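Local coordinates for protein acarbose Kinase Mak1 (PDB 6WB4) that phosphorylates the antidiabetic drug acarbose, probably by transferring a phosphate from bound ATP, as a pfkB-family carbohydrate kinase, at residues V155-M160 / K192-G197; R168-V171 / S176-T179; A81-D86 / M160-Y165; V26-G31 / G66-V71; F226-A231 / D267-A272. One frame throughout, in Å; residues are numbered along the deposited sequence.

Contact 1. Residues V155-M160 / K192-G197; sequences VHVSIM and KDFAYG. With AC1 (4,6-dideoxy-4-{[(1S,4R,5S,6S)-4,5,6-trihydroxy-3-(hydroxymethyl)cyclohex-2-en-1-yl]amino}-alpha-D-glucopyranose), chain D.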
# COMPACT_ATOMS: atom_id res chain seq x y z
N VAL B 155 23.53 22.14 -0.62
CA VAL B 155 22.11 21.93 -0.43
C VAL B 155 21.49 21.35 -1.70
O VAL B 155 21.47 22.00 -2.75
CB VAL B 155 21.41 23.25 -0.04
CG1 VAL B 155 19.91 23.04 0.11
CG2 VAL B 155 22.00 23.79 1.26
N HIS B 156 21.00 20.11 -1.61
CA HIS B 156 20.34 19.45 -2.74
C HIS B 156 18.84 19.55 -2.56
O HIS B 156 18.29 19.20 -1.51
CB HIS B 156 20.77 18.00 -2.86
CG HIS B 156 20.13 17.27 -4.00
ND1 HIS B 156 20.52 17.45 -5.31
CD2 HIS B 156 19.11 16.37 -4.02
CE1 HIS B 156 19.78 16.68 -6.09
NE2 HIS B 156 18.92 16.02 -5.33
N VAL B 157 18.16 20.05 -3.59
CA VAL B 157 16.77 20.42 -3.42
C VAL B 157 15.83 19.60 -4.29
O VAL B 157 15.87 19.69 -5.52
CB VAL B 157 16.57 21.91 -3.71
CG1 VAL B 157 15.11 22.27 -3.69
CG2 VAL B 157 17.34 22.76 -2.71
N SER B 158 15.00 18.80 -3.63
CA SER B 158 13.97 18.02 -4.30
C SER B 158 12.91 18.99 -4.79
O SER B 158 12.72 20.06 -4.21
CB SER B 158 13.36 16.96 -3.37
OG SER B 158 14.37 16.07 -2.88
N ILE B 159 12.22 18.62 -5.87
CA ILE B 159 11.27 19.53 -6.49
C ILE B 159 9.90 19.53 -5.81
O ILE B 159 8.87 19.44 -6.47
CB ILE B 159 11.11 19.23 -8.01
CG1 ILE B 159 10.75 17.77 -8.27
CG2 ILE B 159 12.37 19.62 -8.76
CD1 ILE B 159 10.71 17.42 -9.75
N MSE B 160 9.90 19.65 -4.48
CA MSE B 160 8.69 20.00 -3.76
C MSE B 160 8.37 21.44 -4.15
O MSE B 160 9.28 22.22 -4.42
CB MSE B 160 8.84 19.88 -2.24
CG MSE B 160 8.97 18.46 -1.67
SE MSE B 160 8.04 17.01 -2.61
CE MSE B 160 9.49 16.47 -3.81
N LYS B 192 10.85 25.20 -13.78
CA LYS B 192 11.80 26.19 -14.26
C LYS B 192 12.60 26.89 -13.15
O LYS B 192 13.80 27.12 -13.30
CB LYS B 192 11.07 27.21 -15.13
CG LYS B 192 10.84 26.72 -16.56
CD LYS B 192 9.99 27.68 -17.37
CE LYS B 192 9.65 27.11 -18.74
NZ LYS B 192 8.71 27.99 -19.49
N ASP B 193 11.95 27.21 -12.04
CA ASP B 193 12.64 27.83 -10.91
C ASP B 193 13.84 26.99 -10.46
O ASP B 193 14.89 27.52 -10.11
CB ASP B 193 11.68 28.01 -9.73
CG ASP B 193 10.94 29.33 -9.78
OD1 ASP B 193 11.50 30.31 -10.31
OD2 ASP B 193 9.80 29.39 -9.27
N PHE B 194 13.66 25.67 -10.47
CA PHE B 194 14.71 24.74 -10.11
C PHE B 194 15.75 24.62 -11.22
O PHE B 194 16.96 24.61 -10.96
CB PHE B 194 14.12 23.37 -9.81
CG PHE B 194 13.12 23.36 -8.69
CD1 PHE B 194 13.52 23.24 -7.38
CD2 PHE B 194 11.76 23.42 -8.96
CE1 PHE B 194 12.60 23.21 -6.35
CE2 PHE B 194 10.83 23.39 -7.94
CZ PHE B 194 11.25 23.28 -6.63
N ALA B 195 15.28 24.54 -12.46
CA ALA B 195 16.16 24.42 -13.61
C ALA B 195 17.07 25.63 -13.76
O ALA B 195 18.23 25.49 -14.13
CB ALA B 195 15.34 24.23 -14.88
N TYR B 196 16.54 26.82 -13.47
CA TYR B 196 17.31 28.06 -13.66
C TYR B 196 17.95 28.54 -12.37
O TYR B 196 18.69 29.52 -12.36
CB TYR B 196 16.42 29.18 -14.21
CG TYR B 196 15.68 28.84 -15.49
CD1 TYR B 196 16.17 27.89 -16.38
CD2 TYR B 196 14.48 29.47 -15.80
CE1 TYR B 196 15.49 27.59 -17.54
CE2 TYR B 196 13.79 29.17 -16.95
CZ TYR B 196 14.29 28.23 -17.82
OH TYR B 196 13.60 27.93 -18.97
N GLY B 197 17.66 27.84 -11.27
CA GLY B 197 18.05 28.33 -9.97
C GLY B 197 19.16 27.56 -9.26
O GLY B 197 19.64 28.00 -8.22
C1 AC1 D . 8.29 14.84 -10.56
O2 AC1 D . 7.49 13.92 -12.66
C2 AC1 D . 8.37 13.68 -11.55
C4A AC1 D . 9.28 7.19 -8.79
C3 AC1 D . 8.03 12.35 -10.89
O3 AC1 D . 8.43 11.31 -11.80
C4 AC1 D . 8.73 12.15 -9.55
N4A AC1 D . 8.00 11.16 -8.77
C5 AC1 D . 8.86 13.43 -8.71
O5 AC1 D . 9.20 14.57 -9.50
C6 AC1 D . 9.94 13.28 -7.65
C1B AC1 D . 8.11 9.75 -9.11
C2B AC1 D . 7.66 8.85 -7.95
O2B AC1 D . 7.28 9.65 -6.82
C3B AC1 D . 8.72 7.83 -7.53
O3B AC1 D . 8.16 6.85 -6.65
O4 AC1 D . 10.10 6.06 -8.48
C5B AC1 D . 10.09 8.27 -9.40
C7B AC1 D . 9.51 9.45 -9.60
C6B AC1 D . 11.55 8.09 -9.75
O6B AC1 D . 12.28 9.23 -9.27
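A chi1 of -60° sets CG of F194 anti to its own carbonyl carbon and sends the ring from helix 192-195 toward I159. In I159 a chi1 of 53° wedges CG1 between the backbone N and the carbonyl carbon, so that the two branches part: CG2 is left for the phenyl ring, while the CG1-CD1 arm runs off toward the bound sugar. The I159 CG2 methyl lies over one face of the ring in a CH-pi contact, 3.9 Å from the F194 centroid and only 13° off its normal. I159 CA sits over a face as well, 3.8 Å from F194 CZ. The rim is met differently, since V157 CG1 comes in at the edge, 3.8 Å from F194 CE1, and the carbonyl oxygen of M160, a selenomethionine, also lies near the ring plane. All this happens at the C-terminal end of strand 152-157, where the mainly parallel sheet of the ribokinase-like fold opens into loops that line the substrate pocket. I159 is the centre of an inverse gamma turn there, closed by a weak bond from M160 N to S158 O. On the pocket side, I159 CD1 approaches O5 of AC1, the acarviosine unit of the bound acarbose, at 3.2 Å. I159 O is hydrogen-bonded to Y190 OH, another residue of the glycan pocket, and S158 OG to G30 O.

Contact 2. Residues R168-V171 / S176-T179; sequences RDAV and STST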
# COMPACT_ATOMS: atom_id res chain seq x y z
N ARG B 168 16.31 29.32 -3.47
CA ARG B 168 16.69 30.74 -3.47
C ARG B 168 17.51 31.11 -2.25
O ARG B 168 18.60 31.68 -2.38
CB ARG B 168 15.46 31.66 -3.57
CG ARG B 168 15.81 33.16 -3.52
CD ARG B 168 16.74 33.57 -4.65
NE ARG B 168 16.24 33.25 -5.98
CZ ARG B 168 15.64 34.12 -6.78
NH1 ARG B 168 15.49 35.38 -6.40
NH2 ARG B 168 15.21 33.74 -7.98
N ASP B 169 17.01 30.75 -1.08
CA ASP B 169 17.67 31.09 0.17
C ASP B 169 19.06 30.47 0.24
O ASP B 169 19.98 31.10 0.75
CB ASP B 169 16.81 30.66 1.36
CG ASP B 169 15.66 31.62 1.62
OD1 ASP B 169 15.39 32.46 0.73
OD2 ASP B 169 15.04 31.54 2.69
N ALA B 170 19.22 29.26 -0.28
CA ALA B 170 20.52 28.60 -0.25
C ALA B 170 21.54 29.31 -1.16
O ALA B 170 22.70 29.51 -0.77
CB ALA B 170 20.39 27.13 -0.65
N VAL B 171 21.12 29.71 -2.35
CA VAL B 171 21.99 30.45 -3.25
C VAL B 171 22.39 31.78 -2.61
O VAL B 171 23.57 32.12 -2.51
CB VAL B 171 21.31 30.72 -4.62
CG1 VAL B 171 22.21 31.58 -5.53
CG2 VAL B 171 20.96 29.40 -5.30
N SER B 176 26.50 26.16 -2.48
CA SER B 176 26.33 25.54 -3.79
C SER B 176 25.07 24.69 -3.73
O SER B 176 24.73 24.10 -2.68
CB SER B 176 27.54 24.70 -4.20
OG SER B 176 27.72 23.63 -3.29
N THR B 177 24.36 24.62 -4.84
CA THR B 177 23.06 23.98 -4.87
C THR B 177 22.98 22.97 -6.00
O THR B 177 23.70 23.09 -7.00
CB THR B 177 21.95 25.04 -5.01
OG1 THR B 177 22.23 25.90 -6.12
CG2 THR B 177 21.88 25.89 -3.74
N SER B 178 22.14 21.97 -5.82
CA SER B 178 21.85 21.01 -6.88
C SER B 178 20.37 20.67 -6.86
O SER B 178 19.67 20.98 -5.89
CB SER B 178 22.71 19.75 -6.74
OG SER B 178 22.43 19.08 -5.52
N THR B 179 19.88 20.08 -7.95
CA THR B 179 18.51 19.60 -8.00
C THR B 179 18.36 18.53 -9.08
O THR B 179 19.13 18.49 -10.03
CB THR B 179 17.49 20.74 -8.29
OG1 THR B 179 16.15 20.23 -8.17
CG2 THR B 179 17.69 21.30 -9.70
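This is a helix-to-sheet contact inside a single beta-alpha-beta crossover, in which helix 163-172 links the parallel, neighbouring strands 152-157 and 176-180 and then folds back on the second of them. A170 and V171, near the end of the helix, meet T177, near the start of the strand; only four residues separate the two segments. One threonine does the work for the strand. Its CG2 methyl reaches A170 CB at 3.6 Å and V171 CG2 at 3.9 Å, and is thus lodged between two helix residues. The hydroxyl takes part more loosely, T177 OG1 standing 3.8 Å from V171 CG2. With chi1 of T177 at 52°, the CG2 methyl points away from its own carbonyl carbon and out to the helix. V171 and T177 cross at about a right angle, and CG2 is the valine branch that touches. I149 of helix 143-151 also touches A170. On the strand itself, S176 and S178 pair through their backbones with V155, and T177 with Y200 of the next strand. The threonine therefore works here as a two-sided residue: its methyl supplies apolar surface to the alanine and valine, while its hydroxyl, hydrogen-bonded elsewhere in the protein, carries no unmet polar cost into a largely buried interface.

Contact 3. Residues A81-D86 / M160-Y165; sequences ADVIGD and MNWARY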
# COMPACT_ATOMS: atom_id res chain seq x y z
N ALA B 81 15.85 17.80 5.61
CA ALA B 81 14.84 18.72 6.13
C ALA B 81 13.58 18.53 5.31
O ALA B 81 13.62 18.61 4.08
CB ALA B 81 15.32 20.20 6.07
N ASP B 82 12.45 18.31 5.98
CA ASP B 82 11.24 18.00 5.24
C ASP B 82 9.96 18.07 6.07
O ASP B 82 10.00 18.24 7.27
CB ASP B 82 11.38 16.61 4.61
CG ASP B 82 10.48 16.41 3.42
OD1 ASP B 82 9.56 17.24 3.23
OD2 ASP B 82 10.72 15.46 2.65
N VAL B 83 8.83 17.93 5.38
CA VAL B 83 7.51 17.90 6.00
C VAL B 83 6.90 16.50 6.00
O VAL B 83 6.65 15.93 4.94
CB VAL B 83 6.54 18.83 5.26
CG1 VAL B 83 5.18 18.84 5.95
CG2 VAL B 83 7.12 20.22 5.15
N ILE B 84 6.67 15.95 7.18
CA ILE B 84 6.01 14.65 7.30
C ILE B 84 4.68 14.81 8.02
O ILE B 84 4.28 15.92 8.33
CB ILE B 84 6.88 13.63 8.05
CG1 ILE B 84 7.07 14.07 9.50
CG2 ILE B 84 8.21 13.47 7.35
CD1 ILE B 84 8.01 13.20 10.28
N GLY B 85 3.99 13.70 8.27
CA GLY B 85 2.77 13.73 9.04
C GLY B 85 3.01 13.23 10.46
O GLY B 85 3.95 12.49 10.72
N ASP B 86 2.13 13.64 11.37
CA ASP B 86 2.11 13.06 12.70
C ASP B 86 1.33 11.76 12.66
O ASP B 86 0.24 11.65 13.22
CB ASP B 86 1.48 14.03 13.70
CG ASP B 86 1.53 13.52 15.12
OD1 ASP B 86 2.36 12.63 15.41
OD2 ASP B 86 0.73 14.00 15.95
N MSE B 160 9.90 19.65 -4.48
CA MSE B 160 8.69 20.00 -3.76
C MSE B 160 8.37 21.44 -4.15
O MSE B 160 9.28 22.22 -4.42
CB MSE B 160 8.84 19.88 -2.24
CG MSE B 160 8.97 18.46 -1.67
SE MSE B 160 8.04 17.01 -2.61
CE MSE B 160 9.49 16.47 -3.81
N ASN B 161 7.09 21.79 -4.16
CA ASN B 161 6.67 23.09 -4.66
C ASN B 161 7.17 24.24 -3.79
O ASN B 161 7.54 25.29 -4.31
CB ASN B 161 5.15 23.13 -4.76
CG ASN B 161 4.65 24.39 -5.44
OD1 ASN B 161 5.34 24.98 -6.28
ND2 ASN B 161 3.44 24.82 -5.09
N TRP B 162 7.21 24.02 -2.48
CA TRP B 162 7.68 25.05 -1.56
C TRP B 162 9.21 25.12 -1.56
O TRP B 162 9.80 26.12 -1.14
CB TRP B 162 7.15 24.81 -0.14
CG TRP B 162 7.41 23.42 0.37
CD1 TRP B 162 6.55 22.35 0.31
CD2 TRP B 162 8.59 22.94 1.03
NE1 TRP B 162 7.13 21.25 0.89
CE2 TRP B 162 8.38 21.58 1.34
CE3 TRP B 162 9.81 23.53 1.40
CZ2 TRP B 162 9.34 20.80 1.99
CZ3 TRP B 162 10.76 22.75 2.04
CH2 TRP B 162 10.52 21.40 2.32
N ALA B 163 9.84 24.05 -2.03
CA ALA B 163 11.30 23.96 -1.97
C ALA B 163 11.98 24.95 -2.91
O ALA B 163 13.18 25.23 -2.78
CB ALA B 163 11.74 22.54 -2.28
N ARG B 164 11.23 25.48 -3.87
CA ARG B 164 11.77 26.52 -4.75
C ARG B 164 12.31 27.71 -3.92
O ARG B 164 13.29 28.34 -4.31
CB ARG B 164 10.72 26.99 -5.77
CG ARG B 164 9.51 27.72 -5.18
CD ARG B 164 8.41 28.00 -6.23
NE ARG B 164 7.83 26.77 -6.78
CZ ARG B 164 8.06 26.32 -8.01
NH1 ARG B 164 8.85 27.01 -8.81
NH2 ARG B 164 7.50 25.20 -8.43
N TYR B 165 11.68 27.97 -2.78
CA TYR B 165 12.08 29.10 -1.94
C TYR B 165 13.29 28.74 -1.08
O TYR B 165 14.09 29.61 -0.71
CB TYR B 165 10.91 29.55 -1.07
CG TYR B 165 9.66 29.85 -1.85
CD1 TYR B 165 9.56 30.98 -2.65
CD2 TYR B 165 8.57 29.00 -1.79
CE1 TYR B 165 8.41 31.25 -3.38
CE2 TYR B 165 7.41 29.26 -2.51
CZ TYR B 165 7.34 30.38 -3.29
OH TYR B 165 6.19 30.63 -4.00
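The apolar part of the contact rests on W162, whose six-membered ring reaches strand 78-84 through one atom: CZ2 lies 3.9 Å from V83 CG2, the two side chains crossing at a slant. A chi1 of 52° tucks CG of the tryptophan in over its own main chain and turns the indole toward the strand. M160 CB rests 3.8 Å above one indole face, toward the rim, with A163 CB on that same face.

At the ring edge a carboxylate oxygen makes a van der Waals contact: D82 OD1 comes up in the indole plane, 3.8 Å from W162 CZ2, with the carboxylate turned 55° from the ring. The polar bonds of this buried group lie elsewhere, OD1 in a salt bridge to R114 and OD2 with the backbone NH of V32. Within 160-165, R164 grips N161 side-on, NE to N161 O and NH2 to N161 OD1, with NE also reaching OD1; its NH1 makes a salt bridge to D193.

Around them, L144 of helix 143-151 touches both V83 and W162, and P140 adds a loop to the tryptophan. Strand 78-84 is an inner strand of the large sheet, hydrogen-bonded to 24-29 on one side and 104-108 on the other, and W162 lies in the turn before helix 163-172.

Contact 4. Residues V26-G31 / G66-V71; sequences VLVVGG and GVALGV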
# COMPACT_ATOMS: atom_id res chain seq x y z
N VAL B 26 26.17 17.61 2.79
CA VAL B 26 25.01 17.77 1.93
C VAL B 26 23.71 17.77 2.72
O VAL B 26 23.37 16.80 3.42
CB VAL B 26 24.96 16.67 0.88
CG1 VAL B 26 23.66 16.77 0.09
CG2 VAL B 26 26.16 16.77 -0.04
N LEU B 27 22.97 18.87 2.62
CA LEU B 27 21.61 18.90 3.12
C LEU B 27 20.66 18.60 1.97
O LEU B 27 20.76 19.20 0.90
CB LEU B 27 21.30 20.24 3.76
CG LEU B 27 19.86 20.46 4.23
CD1 LEU B 27 19.44 19.43 5.28
CD2 LEU B 27 19.74 21.86 4.78
N VAL B 28 19.76 17.64 2.18
CA VAL B 28 18.71 17.34 1.20
C VAL B 28 17.42 17.99 1.68
O VAL B 28 17.06 17.86 2.85
CB VAL B 28 18.50 15.82 1.03
CG1 VAL B 28 17.43 15.55 -0.06
CG2 VAL B 28 19.80 15.14 0.65
N VAL B 29 16.74 18.69 0.79
CA VAL B 29 15.52 19.39 1.18
C VAL B 29 14.28 18.83 0.49
O VAL B 29 14.12 18.98 -0.72
CB VAL B 29 15.62 20.90 0.85
CG1 VAL B 29 14.31 21.59 1.16
CG2 VAL B 29 16.73 21.54 1.63
N GLY B 30 13.41 18.18 1.26
CA GLY B 30 12.14 17.70 0.74
C GLY B 30 12.17 16.37 0.02
O GLY B 30 13.23 15.85 -0.32
N GLY B 31 10.98 15.82 -0.20
CA GLY B 31 10.81 14.64 -1.05
C GLY B 31 10.53 13.31 -0.37
O GLY B 31 10.18 12.34 -1.04
N GLY B 66 17.02 8.67 -1.19
CA GLY B 66 18.11 8.01 -1.90
C GLY B 66 19.40 8.79 -1.88
O GLY B 66 20.46 8.22 -1.59
N VAL B 67 19.32 10.09 -2.16
CA VAL B 67 20.50 10.95 -2.19
C VAL B 67 21.17 11.04 -0.82
O VAL B 67 22.40 10.90 -0.72
CB VAL B 67 20.14 12.36 -2.67
CG1 VAL B 67 21.35 13.28 -2.54
CG2 VAL B 67 19.65 12.31 -4.12
N ALA B 68 20.38 11.24 0.23
CA ALA B 68 20.91 11.30 1.59
C ALA B 68 21.67 10.02 1.96
O ALA B 68 22.74 10.08 2.58
CB ALA B 68 19.80 11.56 2.60
N LEU B 69 21.10 8.88 1.58
CA LEU B 69 21.69 7.58 1.87
C LEU B 69 22.99 7.36 1.10
O LEU B 69 23.98 6.90 1.67
CB LEU B 69 20.70 6.47 1.51
CG LEU B 69 19.64 6.02 2.51
CD1 LEU B 69 18.66 5.10 1.80
CD2 LEU B 69 20.29 5.29 3.70
N GLY B 70 22.98 7.71 -0.18
CA GLY B 70 24.17 7.61 -1.01
C GLY B 70 25.34 8.40 -0.45
O GLY B 70 26.47 7.91 -0.38
N VAL B 71 25.06 9.64 -0.06
CA VAL B 71 26.05 10.52 0.52
C VAL B 71 26.61 9.97 1.84
O VAL B 71 27.82 9.98 2.08
CB VAL B 71 25.46 11.92 0.76
CG1 VAL B 71 26.40 12.75 1.62
CG2 VAL B 71 25.18 12.61 -0.57
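The helix that brings V67, A68 and V71 against V26 and V28 has among its i to i+4 bonds G70 N to G66 O, at 2.9 Å the shortest polar bond within the two segments; V71 N follows with 3.0 Å to V67 O. Across the interface itself the side chains that meet are all aliphatic. V28 is the central residue, and its CG2 methyl does the touching: it lies 4.0 Å from V67 CG1 and 4.1 Å from A68 CB, and it also comes close to the backbone N of A68. With chi1 of V28 at -177°, CG1 is anti to the backbone N and CG2 is the branch left facing the helix, where it settles between two successive residues. One helical turn further on, V71 CG1 approaches V26 CB at 4.2 Å, a looser touch in which V71 offers a methyl and V26 its CB. Strand 26-29 and helix 66-71 run almost antiparallel, at 166°, with axes 8.7 Å apart, so the order of partners is reversed along the two elements. Such near-antiparallel packing of helices on a parallel sheet is the rule in the Rossmann-like core of ribokinase-type enzymes. Strand 24-29 lies in the middle of that sheet, between 78-84 and 152-157. Helix 65-73 is flanked by helix 265-280, whose A271 and C275 touch V71, while H156 of strand 152-157 meets V67.

Contact 5. Residues F226-A231 / D267-A272; sequences FVVVMA and DSFVAA. With ATP (adenosine-5'-triphosphate), chain H.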
# COMPACT_ATOMS: atom_id res chain seq x y z
N PHE B 226 26.74 23.54 -15.08
CA PHE B 226 26.65 22.45 -16.05
C PHE B 226 25.30 21.73 -15.93
O PHE B 226 24.57 21.92 -14.96
CB PHE B 226 27.80 21.45 -15.85
CG PHE B 226 28.03 21.06 -14.42
CD1 PHE B 226 27.33 20.01 -13.86
CD2 PHE B 226 28.95 21.73 -13.64
CE1 PHE B 226 27.54 19.64 -12.54
CE2 PHE B 226 29.17 21.37 -12.33
CZ PHE B 226 28.46 20.32 -11.78
N VAL B 227 24.98 20.91 -16.93
CA VAL B 227 23.73 20.15 -16.90
C VAL B 227 24.03 18.69 -17.15
O VAL B 227 24.62 18.33 -18.17
CB VAL B 227 22.71 20.66 -17.94
CG1 VAL B 227 21.50 19.74 -17.98
CG2 VAL B 227 22.28 22.08 -17.62
N VAL B 228 23.63 17.84 -16.22
CA VAL B 228 23.84 16.41 -16.39
C VAL B 228 22.57 15.71 -16.83
O VAL B 228 21.58 15.67 -16.09
CB VAL B 228 24.34 15.76 -15.09
CG1 VAL B 228 24.57 14.27 -15.31
CG2 VAL B 228 25.62 16.45 -14.62
N VAL B 229 22.60 15.16 -18.04
CA VAL B 229 21.47 14.41 -18.56
C VAL B 229 21.74 12.93 -18.39
O VAL B 229 22.72 12.41 -18.92
CB VAL B 229 21.19 14.72 -20.03
CG1 VAL B 229 19.94 13.99 -20.50
CG2 VAL B 229 21.03 16.23 -20.23
N MSE B 230 20.87 12.26 -17.66
CA MSE B 230 21.02 10.83 -17.44
C MSE B 230 20.13 10.05 -18.40
O MSE B 230 18.99 10.45 -18.68
CB MSE B 230 20.70 10.50 -15.98
CG MSE B 230 21.83 10.92 -15.04
SE MSE B 230 21.27 11.32 -13.22
CE MSE B 230 19.91 12.64 -13.64
N ALA B 231 20.67 8.96 -18.94
CA ALA B 231 20.00 8.23 -20.02
C ALA B 231 19.98 6.73 -19.79
O ALA B 231 19.69 5.96 -20.71
CB ALA B 231 20.67 8.55 -21.33
N ASP B 267 19.40 8.53 -8.21
CA ASP B 267 19.73 9.06 -6.89
C ASP B 267 21.17 8.75 -6.52
O ASP B 267 21.88 9.60 -5.95
CB ASP B 267 18.79 8.47 -5.85
CG ASP B 267 17.33 8.70 -6.18
OD1 ASP B 267 17.03 9.66 -6.93
OD2 ASP B 267 16.48 7.93 -5.69
N SER B 268 21.63 7.57 -6.89
CA SER B 268 23.00 7.17 -6.62
C SER B 268 24.00 7.90 -7.50
O SER B 268 25.12 8.21 -7.07
CB SER B 268 23.16 5.66 -6.79
OG SER B 268 22.41 5.01 -5.79
N PHE B 269 23.61 8.18 -8.74
CA PHE B 269 24.47 8.95 -9.62
C PHE B 269 24.73 10.29 -8.93
O PHE B 269 25.88 10.70 -8.79
CB PHE B 269 23.83 9.15 -10.99
CG PHE B 269 24.77 9.75 -12.02
CD1 PHE B 269 25.11 11.10 -11.97
CD2 PHE B 269 25.29 8.98 -13.04
CE1 PHE B 269 25.96 11.65 -12.90
CE2 PHE B 269 26.14 9.53 -13.98
CZ PHE B 269 26.48 10.86 -13.90
N VAL B 270 23.66 10.94 -8.48
CA VAL B 270 23.76 12.26 -7.87
C VAL B 270 24.62 12.22 -6.59
O VAL B 270 25.55 13.01 -6.45
CB VAL B 270 22.35 12.84 -7.55
CG1 VAL B 270 22.46 14.11 -6.77
CG2 VAL B 270 21.55 13.09 -8.85
N ALA B 271 24.33 11.28 -5.69
CA ALA B 271 25.05 11.18 -4.42
C ALA B 271 26.57 11.05 -4.61
O ALA B 271 27.35 11.74 -3.96
CB ALA B 271 24.53 10.02 -3.59
N ALA B 272 26.97 10.15 -5.51
CA ALA B 272 28.39 9.94 -5.80
C ALA B 272 28.99 11.13 -6.56
O ALA B 272 30.12 11.52 -6.29
CB ALA B 272 28.59 8.65 -6.59
PG ATP H . 14.83 8.02 -11.10
O1G ATP H . 14.25 6.62 -11.20
O2G ATP H . 14.00 9.10 -11.76
O3G ATP H . 15.35 8.38 -9.73
PB ATP H . 16.08 7.78 -13.62
O1B ATP H . 15.20 6.59 -13.94
O2B ATP H . 15.78 9.13 -14.23
O3B ATP H . 16.16 7.95 -12.01
PA ATP H . 18.05 6.89 -15.42
O1A ATP H . 17.90 8.03 -16.39
O2A ATP H . 17.35 5.57 -15.71
O3A ATP H . 17.60 7.40 -13.96
O5' ATP H . 19.62 6.59 -15.19
C5' ATP H . 20.39 7.43 -14.32
C4' ATP H . 21.87 7.07 -14.34
O4' ATP H . 22.11 5.82 -13.68
C3' ATP H . 22.44 6.96 -15.74
O3' ATP H . 23.16 8.14 -16.11
C2' ATP H . 23.39 5.77 -15.69
O2' ATP H . 24.75 6.21 -15.60
C1' ATP H . 22.99 4.99 -14.46
N9 ATP H . 22.21 3.84 -14.98
C8 ATP H . 20.87 3.74 -14.98
N7 ATP H . 20.46 2.57 -15.55
C5 ATP H . 21.57 1.91 -15.92
C6 ATP H . 21.86 0.62 -16.58
N6 ATP H . 20.86 -0.21 -16.95
N1 ATP H . 23.16 0.30 -16.79
C2 ATP H . 24.16 1.12 -16.42
N3 ATP H . 23.97 2.31 -15.82
C4 ATP H . 22.72 2.75 -15.55
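M230, a selenomethionine toward the nucleotide end of strand 226-230, makes a Met-aromatic contact with F269 of helix 265-280 at the nucleotide site of this ribokinase-like fold. From the backbone outward, its CB first meets the nucleotide, 3.4 Å from the ribose O3' of ATP and close to C5' as well. The next atom, CG, has two neighbours: ATP O3' at 3.3 Å, and the F269 ring, over one face of which it lies. Selenium then takes over the contact with the protein. M230 SE is 4.0 Å from F269 CG and equally near F269 CB, but 4.5 Å from the ring centroid and 32° off the normal, so it stands obliquely over the rim nearest the helix backbone rather than above the middle.

For F269, a chi1 of -171° puts CG anti to the backbone N and directs the ring at the strand. There V228 CG1, from two residues earlier on the strand than M230, reaches F269 CE1 at 3.8 Å, and F202 of the adjacent strand touches V228 and M230 alike. D267, the aspartate of the GAGD signature of pfkB kinases, begins this part of the helix near the gamma-phosphate. The ribose also meets the ring: ATP O2' comes in near its plane, 3.8 Å from F269 CD2.

All five contacts pin helices or loops onto one large, mainly parallel sheet. Contact 4 closes first along the chain, contacts 3 and 1 then interlock and share M160, contact 2 is nested inside contact 1, and contact 5 comes last. Contacts 1 and 2, with centres 8 Å apart, lie on adjacent strands 152-157 and 176-180, and contacts 2 and 3 both use helix 163-172. Contacts 4 and 5, 13 Å apart, are joined where helices 65-73 and 265-280 pack together, while contacts 3 and 5 are 22 Å apart and do not touch. Contact 1 borders the glycan and contact 5 the nucleotide, so elements attached to the same sheet reach both the acarbose and the ATP pockets.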